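Long-range contact in SidF, inhibitor of growth family, member 3 (Legionella pneumophila subsp. pneumophila, PDB 4FYE), which probably removes the 3-phosphate from membrane phosphoinositides, acting as a Legionella phosphoinositide phosphatase: residues Q309-P323 and R339-S353. The protein carries 1 engineered substitution. Numbering follows the deposited sequence.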
loop_
_atom_site.group_PDB
_atom_site.type_symbol
_atom_site.label_atom_id
_atom_site.label_comp_id
_atom_site.label_asym_id
_atom_site.label_seq_id
_atom_site.Cartn_x
_atom_site.Cartn_y
_atom_site.Cartn_z
ATOM N N GLN A 309 -6.667 7.335 11.792
ATOM C CA GLN A 309 -7.892 8.026 11.985
ATOM C C GLN A 309 -7.663 9.148 12.986
ATOM O O GLN A 309 -8.135 10.240 12.761
ATOM C CB GLN A 309 -8.966 7.038 12.437
ATOM C CG GLN A 309 -10.373 7.595 12.456
ATOM C CD GLN A 309 -11.419 6.512 12.657
ATOM O OE1 GLN A 309 -11.953 6.372 13.739
ATOM N NE2 GLN A 309 -11.671 5.713 11.611
ATOM N N ILE A 310 -6.906 8.912 14.063
ATOM C CA ILE A 310 -6.571 9.977 14.993
ATOM C C ILE A 310 -5.718 11.115 14.304
ATOM O O ILE A 310 -5.969 12.342 14.535
ATOM C CB ILE A 310 -5.879 9.437 16.281
ATOM C CG1 ILE A 310 -6.865 8.963 17.370
ATOM C CG2 ILE A 310 -5.130 10.565 16.996
ATOM C CD1 ILE A 310 -7.837 7.897 17.021
ATOM N N ASP A 311 -4.730 10.725 13.477
ATOM C CA ASP A 311 -3.867 11.667 12.732
ATOM C C ASP A 311 -4.689 12.601 11.859
ATOM O O ASP A 311 -4.260 13.712 11.559
ATOM C CB ASP A 311 -3.018 10.907 11.678
ATOM C CG ASP A 311 -1.967 10.053 12.277
ATOM O OD1 ASP A 311 -1.894 10.050 13.552
ATOM O OD2 ASP A 311 -1.231 9.376 11.469
ATOM N N ARG A 312 -5.770 12.074 11.301
ATOM C CA ARG A 312 -6.591 12.850 10.407
ATOM C C ARG A 312 -7.520 13.785 11.176
ATOM O O ARG A 312 -8.272 14.500 10.560
ATOM C CB ARG A 312 -7.363 11.943 9.460
ATOM C CG ARG A 312 -6.400 11.395 8.421
ATOM C CD ARG A 312 -6.781 10.137 7.655
ATOM N NE ARG A 312 -8.119 10.143 7.058
ATOM C CZ ARG A 312 -8.409 10.888 6.010
ATOM N NH1 ARG A 312 -7.457 11.655 5.506
ATOM N NH2 ARG A 312 -9.594 10.846 5.457
ATOM N N MET A 313 -7.477 13.795 12.499
ATOM C CA MET A 313 -8.215 14.834 13.229
ATOM C C MET A 313 -7.396 16.011 13.737
ATOM O O MET A 313 -6.308 15.859 14.341
ATOM C CB MET A 313 -9.015 14.220 14.353
ATOM C CG MET A 313 -10.004 13.232 13.727
ATOM S SD MET A 313 -11.188 12.537 14.852
ATOM C CE MET A 313 -10.073 11.545 15.756
ATOM N N THR A 314 -7.928 17.200 13.483
ATOM C CA THR A 314 -7.291 18.404 13.989
ATOM C C THR A 314 -7.643 18.413 15.424
ATOM O O THR A 314 -8.581 17.731 15.874
ATOM C CB THR A 314 -7.831 19.669 13.273
ATOM O OG1 THR A 314 -9.211 19.901 13.644
ATOM C CG2 THR A 314 -7.799 19.408 11.741
ATOM N N ASN A 315 -6.914 19.215 16.153
ATOM C CA ASN A 315 -7.341 19.621 17.485
ATOM C C ASN A 315 -8.795 20.100 17.628
ATOM O O ASN A 315 -9.474 19.658 18.553
ATOM C CB ASN A 315 -6.341 20.598 18.091
ATOM C CG ASN A 315 -5.016 19.915 18.449
ATOM O OD1 ASN A 315 -4.657 18.859 17.894
ATOM N ND2 ASN A 315 -4.279 20.515 19.359
ATOM N N GLU A 316 -9.274 20.968 16.734
ATOM C CA GLU A 316 -10.679 21.431 16.790
ATOM C C GLU A 316 -11.601 20.196 16.729
ATOM O O GLU A 316 -12.539 20.094 17.516
ATOM C CB GLU A 316 -11.024 22.337 15.611
ATOM C CG GLU A 316 -11.225 23.820 15.895
ATOM C CD GLU A 316 -12.033 24.551 14.775
ATOM O OE1 GLU A 316 -12.734 25.572 15.079
ATOM O OE2 GLU A 316 -11.980 24.114 13.580
ATOM N N ASP A 317 -11.305 19.282 15.795
ATOM C CA ASP A 317 -12.021 17.996 15.593
ATOM C C ASP A 317 -12.092 17.141 16.874
ATOM O O ASP A 317 -13.121 16.631 17.212
ATOM C CB ASP A 317 -11.331 17.160 14.511
ATOM C CG ASP A 317 -11.574 17.668 13.060
ATOM O OD1 ASP A 317 -12.581 18.388 12.807
ATOM O OD2 ASP A 317 -10.736 17.339 12.159
ATOM N N LEU A 318 -11.000 16.959 17.593
ATOM C CA LEU A 318 -11.095 16.170 18.790
ATOM C C LEU A 318 -11.960 16.876 19.885
ATOM O O LEU A 318 -12.842 16.274 20.548
ATOM C CB LEU A 318 -9.681 15.885 19.308
ATOM C CG LEU A 318 -8.746 15.097 18.416
ATOM C CD1 LEU A 318 -7.290 15.478 18.662
ATOM C CD2 LEU A 318 -8.902 13.621 18.661
ATOM N N TRP A 319 -11.701 18.158 20.073
ATOM C CA TRP A 319 -12.480 18.971 20.909
ATOM C C TRP A 319 -13.965 18.857 20.698
ATOM O O TRP A 319 -14.738 18.786 21.677
ATOM C CB TRP A 319 -12.054 20.400 20.660
ATOM C CG TRP A 319 -12.659 21.396 21.602
ATOM C CD1 TRP A 319 -13.664 22.318 21.321
ATOM C CD2 TRP A 319 -12.316 21.600 23.020
ATOM N NE1 TRP A 319 -13.950 23.071 22.429
ATOM C CE2 TRP A 319 -13.184 22.687 23.495
ATOM C CE3 TRP A 319 -11.401 21.015 23.917
ATOM C CZ2 TRP A 319 -13.123 23.162 24.815
ATOM C CZ3 TRP A 319 -11.351 21.500 25.254
ATOM C CH2 TRP A 319 -12.195 22.538 25.691
ATOM N N ASN A 320 -14.406 18.875 19.444
ATOM C CA ASN A 320 -15.838 18.904 19.181
ATOM C C ASN A 320 -16.442 17.573 19.559
ATOM O O ASN A 320 -17.597 17.474 19.844
ATOM C CB ASN A 320 -16.151 19.240 17.706
ATOM C CG ASN A 320 -15.603 20.614 17.266
ATOM O OD1 ASN A 320 -15.724 21.635 17.968
ATOM N ND2 ASN A 320 -15.008 20.642 16.071
ATOM N N LYS A 321 -15.603 16.563 19.565
ATOM C CA LYS A 321 -15.982 15.216 19.871
ATOM C C LYS A 321 -15.887 14.906 21.354
ATOM O O LYS A 321 -16.241 13.839 21.772
ATOM C CB LYS A 321 -15.126 14.265 19.027
ATOM C CG LYS A 321 -15.919 13.425 18.041
ATOM C CD LYS A 321 -16.638 14.236 16.988
ATOM C CE LYS A 321 -17.978 13.579 16.699
ATOM N NZ LYS A 321 -17.782 12.700 15.507
ATOM N N ILE A 322 -15.465 15.831 22.193
ATOM C CA ILE A 322 -15.489 15.521 23.621
ATOM C C ILE A 322 -16.679 16.209 24.339
ATOM O O ILE A 322 -16.780 17.441 24.314
ATOM C CB ILE A 322 -14.164 15.944 24.251
ATOM C CG1 ILE A 322 -13.024 15.243 23.540
ATOM C CG2 ILE A 322 -14.138 15.699 25.759
ATOM C CD1 ILE A 322 -11.706 15.920 23.858
ATOM N N PRO A 323 -17.596 15.435 24.969
ATOM C CA PRO A 323 -18.807 16.156 25.458
ATOM C C PRO A 323 -18.468 17.305 26.369
ATOM O O PRO A 323 -17.507 17.215 27.109
ATOM C CB PRO A 323 -19.556 15.085 26.206
ATOM C CG PRO A 323 -19.254 13.842 25.348
ATOM C CD PRO A 323 -17.823 13.977 24.876
ATOM N N ARG A 339 -2.533 18.325 22.638
ATOM C CA ARG A 339 -3.012 17.254 21.772
ATOM C C ARG A 339 -3.117 15.921 22.516
ATOM O O ARG A 339 -4.113 15.197 22.346
ATOM C CB ARG A 339 -2.220 17.096 20.441
ATOM C CG ARG A 339 -2.927 16.153 19.471
ATOM C CD ARG A 339 -2.413 16.365 18.081
ATOM N NE ARG A 339 -2.912 15.373 17.140
ATOM C CZ ARG A 339 -3.978 15.548 16.344
ATOM N NH1 ARG A 339 -4.751 16.666 16.351
ATOM N NH2 ARG A 339 -4.270 14.585 15.535
ATOM N N ALA A 340 -2.121 15.573 23.333
ATOM C CA ALA A 340 -2.197 14.262 24.008
ATOM C C ALA A 340 -3.505 14.160 24.830
ATOM O O ALA A 340 -4.158 13.117 24.854
ATOM C CB ALA A 340 -0.967 14.034 24.923
ATOM N N GLN A 341 -3.824 15.235 25.544
ATOM C CA GLN A 341 -4.946 15.239 26.459
ATOM C C GLN A 341 -6.252 15.121 25.645
ATOM O O GLN A 341 -7.150 14.362 25.982
ATOM C CB GLN A 341 -4.913 16.527 27.295
ATOM C CG GLN A 341 -5.872 16.516 28.452
ATOM C CD GLN A 341 -6.065 17.913 29.093
ATOM O OE1 GLN A 341 -6.039 18.958 28.413
ATOM N NE2 GLN A 341 -6.274 17.930 30.407
ATOM N N LEU A 342 -6.338 15.873 24.557
ATOM C CA LEU A 342 -7.417 15.763 23.607
ATOM C C LEU A 342 -7.570 14.344 23.080
ATOM O O LEU A 342 -8.683 13.850 23.018
ATOM C CB LEU A 342 -7.154 16.701 22.437
ATOM C CG LEU A 342 -7.805 18.081 22.474
ATOM C CD1 LEU A 342 -8.539 18.366 23.783
ATOM C CD2 LEU A 342 -6.810 19.161 22.082
ATOM N N ILE A 343 -6.472 13.677 22.727
ATOM C CA ILE A 343 -6.593 12.353 22.126
ATOM C C ILE A 343 -7.111 11.366 23.143
ATOM O O ILE A 343 -8.044 10.589 22.882
ATOM C CB ILE A 343 -5.284 11.878 21.524
ATOM C CG1 ILE A 343 -5.018 12.706 20.286
ATOM C CG2 ILE A 343 -5.353 10.382 21.144
ATOM C CD1 ILE A 343 -3.598 12.497 19.730
ATOM N N LYS A 344 -6.543 11.460 24.332
ATOM C CA LYS A 344 -6.949 10.626 25.436
ATOM C C LYS A 344 -8.440 10.801 25.789
ATOM O O LYS A 344 -9.138 9.840 25.951
ATOM C CB LYS A 344 -6.071 10.889 26.675
ATOM C CG LYS A 344 -6.522 10.019 27.844
ATOM C CD LYS A 344 -6.118 10.493 29.224
ATOM C CE LYS A 344 -7.066 9.852 30.221
ATOM N NZ LYS A 344 -6.430 9.781 31.564
ATOM N N LEU A 345 -8.906 12.030 25.905
ATOM C CA LEU A 345 -10.300 12.252 26.232
ATOM C C LEU A 345 -11.178 11.805 25.074
ATOM O O LEU A 345 -12.203 11.213 25.288
ATOM C CB LEU A 345 -10.561 13.725 26.585
ATOM C CG LEU A 345 -10.083 14.136 27.991
ATOM C CD1 LEU A 345 -10.029 15.645 28.234
ATOM C CD2 LEU A 345 -10.879 13.486 29.121
ATOM N N TYR A 346 -10.742 12.048 23.840
ATOM C CA TYR A 346 -11.484 11.668 22.678
ATOM C C TYR A 346 -11.724 10.169 22.688
ATOM O O TYR A 346 -12.875 9.705 22.390
ATOM C CB TYR A 346 -10.798 12.112 21.377
ATOM C CG TYR A 346 -11.437 11.489 20.125
ATOM C CD1 TYR A 346 -12.752 11.769 19.769
ATOM C CD2 TYR A 346 -10.764 10.619 19.358
ATOM C CE1 TYR A 346 -13.348 11.184 18.661
ATOM C CE2 TYR A 346 -11.335 10.040 18.255
ATOM C CZ TYR A 346 -12.640 10.316 17.924
ATOM O OH TYR A 346 -13.244 9.722 16.819
ATOM N N VAL A 347 -10.654 9.424 23.021
ATOM C CA VAL A 347 -10.671 7.972 22.914
ATOM C C VAL A 347 -11.553 7.386 24.013
ATOM O O VAL A 347 -12.283 6.421 23.784
ATOM C CB VAL A 347 -9.251 7.339 23.034
ATOM C CG1 VAL A 347 -9.381 5.825 23.189
ATOM C CG2 VAL A 347 -8.405 7.674 21.828
ATOM N N GLU A 348 -11.525 8.028 25.173
ATOM C CA GLU A 348 -12.211 7.564 26.358
ATOM C C GLU A 348 -13.730 7.718 26.157
ATOM O O GLU A 348 -14.495 6.846 26.518
ATOM C CB GLU A 348 -11.630 8.314 27.560
ATOM C CG GLU A 348 -12.368 8.248 28.898
ATOM C CD GLU A 348 -11.753 9.203 29.964
ATOM O OE1 GLU A 348 -12.514 9.746 30.817
ATOM O OE2 GLU A 348 -10.503 9.424 29.954
ATOM N N HIS A 349 -14.153 8.764 25.467
ATOM C CA HIS A 349 -15.569 8.995 25.251
ATOM C C HIS A 349 -16.149 8.680 23.885
ATOM O O HIS A 349 -17.325 8.928 23.678
ATOM C CB HIS A 349 -15.880 10.458 25.614
ATOM C CG HIS A 349 -15.466 10.811 27.017
ATOM N ND1 HIS A 349 -16.280 10.654 28.068
ATOM C CD2 HIS A 349 -14.283 11.233 27.516
ATOM C CE1 HIS A 349 -15.661 10.992 29.187
ATOM N NE2 HIS A 349 -14.432 11.355 28.857
ATOM N N ASN A 350 -15.371 8.169 22.925
ATOM C CA ASN A 350 -15.964 7.832 21.646
ATOM C C ASN A 350 -15.577 6.435 21.172
ATOM O O ASN A 350 -14.387 6.072 21.195
ATOM C CB ASN A 350 -15.560 8.896 20.582
ATOM C CG ASN A 350 -16.149 10.308 20.885
ATOM O OD1 ASN A 350 -17.179 10.668 20.367
ATOM N ND2 ASN A 350 -15.482 11.076 21.678
ATOM N N PRO A 351 -16.571 5.637 20.784
ATOM C CA PRO A 351 -16.347 4.296 20.190
ATOM C C PRO A 351 -15.641 4.467 18.882
ATOM O O PRO A 351 -15.950 5.363 18.137
ATOM C CB PRO A 351 -17.764 3.748 19.929
ATOM C CG PRO A 351 -18.703 4.619 20.771
ATOM C CD PRO A 351 -17.920 5.789 21.363
ATOM N N LEU A 352 -14.652 3.651 18.618
ATOM C CA LEU A 352 -13.814 3.873 17.469
ATOM C C LEU A 352 -14.139 2.812 16.501
ATOM O O LEU A 352 -14.346 1.653 16.916
ATOM C CB LEU A 352 -12.370 3.715 17.831
ATOM C CG LEU A 352 -11.591 5.016 17.989
ATOM C CD1 LEU A 352 -12.464 6.216 18.313
ATOM C CD2 LEU A 352 -10.561 4.803 19.090
ATOM N N SER A 353 -14.210 3.179 15.220
ATOM C CA SER A 353 -14.341 2.120 14.279
ATOM C C SER A 353 -13.685 2.428 12.989
ATOM O O SER A 353 -13.559 3.567 12.587
ATOM C CB SER A 353 -15.800 1.619 14.100
ATOM O OG SER A 353 -16.662 2.679 13.970
HETATM O O HOH W 1 -14.587 5.971 14.465
#
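The guanidinium of Arg339 receives Leu318 CD1 over one face, while its edge meets the oxygens of Met313 and Asn315. NH1 and NH2 close end-on upon Met313 O, each at 2.7 Å, and NH1 reaches Asn315 OD1 along a straighter path, with 162° at the hydrogen. Both oxygens lie in the guanidinium plane, and the Asn315 amide is nearly coplanar with it, so this fork of bonds fixes the rotation of the arginine's end. The extended Arg339 chain, its CG trans to the backbone N (chi1 -169°), carries the group to the turn between helices 284-311 and 315-320; Arg339 NE turns elsewhere, to Thr6 O.

The Tyr346 ring has Lys321 CG at its edge, 3.5 Å from CE1, and Ile310 CD1 also lies near the ring plane. Met313 SD stands 4.5 Å from the ring centroid, an oblique Met-aromatic contact. Leu318 passes between these two flat groups, CD1 toward the arginine and CD2 3.6 Å from Tyr346 CD2, a knob in the hole made by Arg339, Leu342, Ile343 and Tyr346. Further along, Ile322 CD1 packs on Leu345 CB, and Leu342 CD1 meets the edge of the Trp319 ring.

Asn350 ND2 links two backbone carbonyls, bonding to Tyr346 O, four residues back along its own segment, and to Lys321 O across the contact (2.9 Å). Gln309 NE2 bonds to Ser353 O, and a water joins Gln309 OE1 to Ser353 N.

A capping box of Thr314 and Asp317 starts helix 315-320, which crosses helix 339-349 at 38°. Helix 284-311, a short turn and helix 315-320 thus pack against helix 335-349, which also rests, through Ile343 and Val347, on strands 391-399 and 402-416 of the four-stranded mixed sheet within the phosphatase domain.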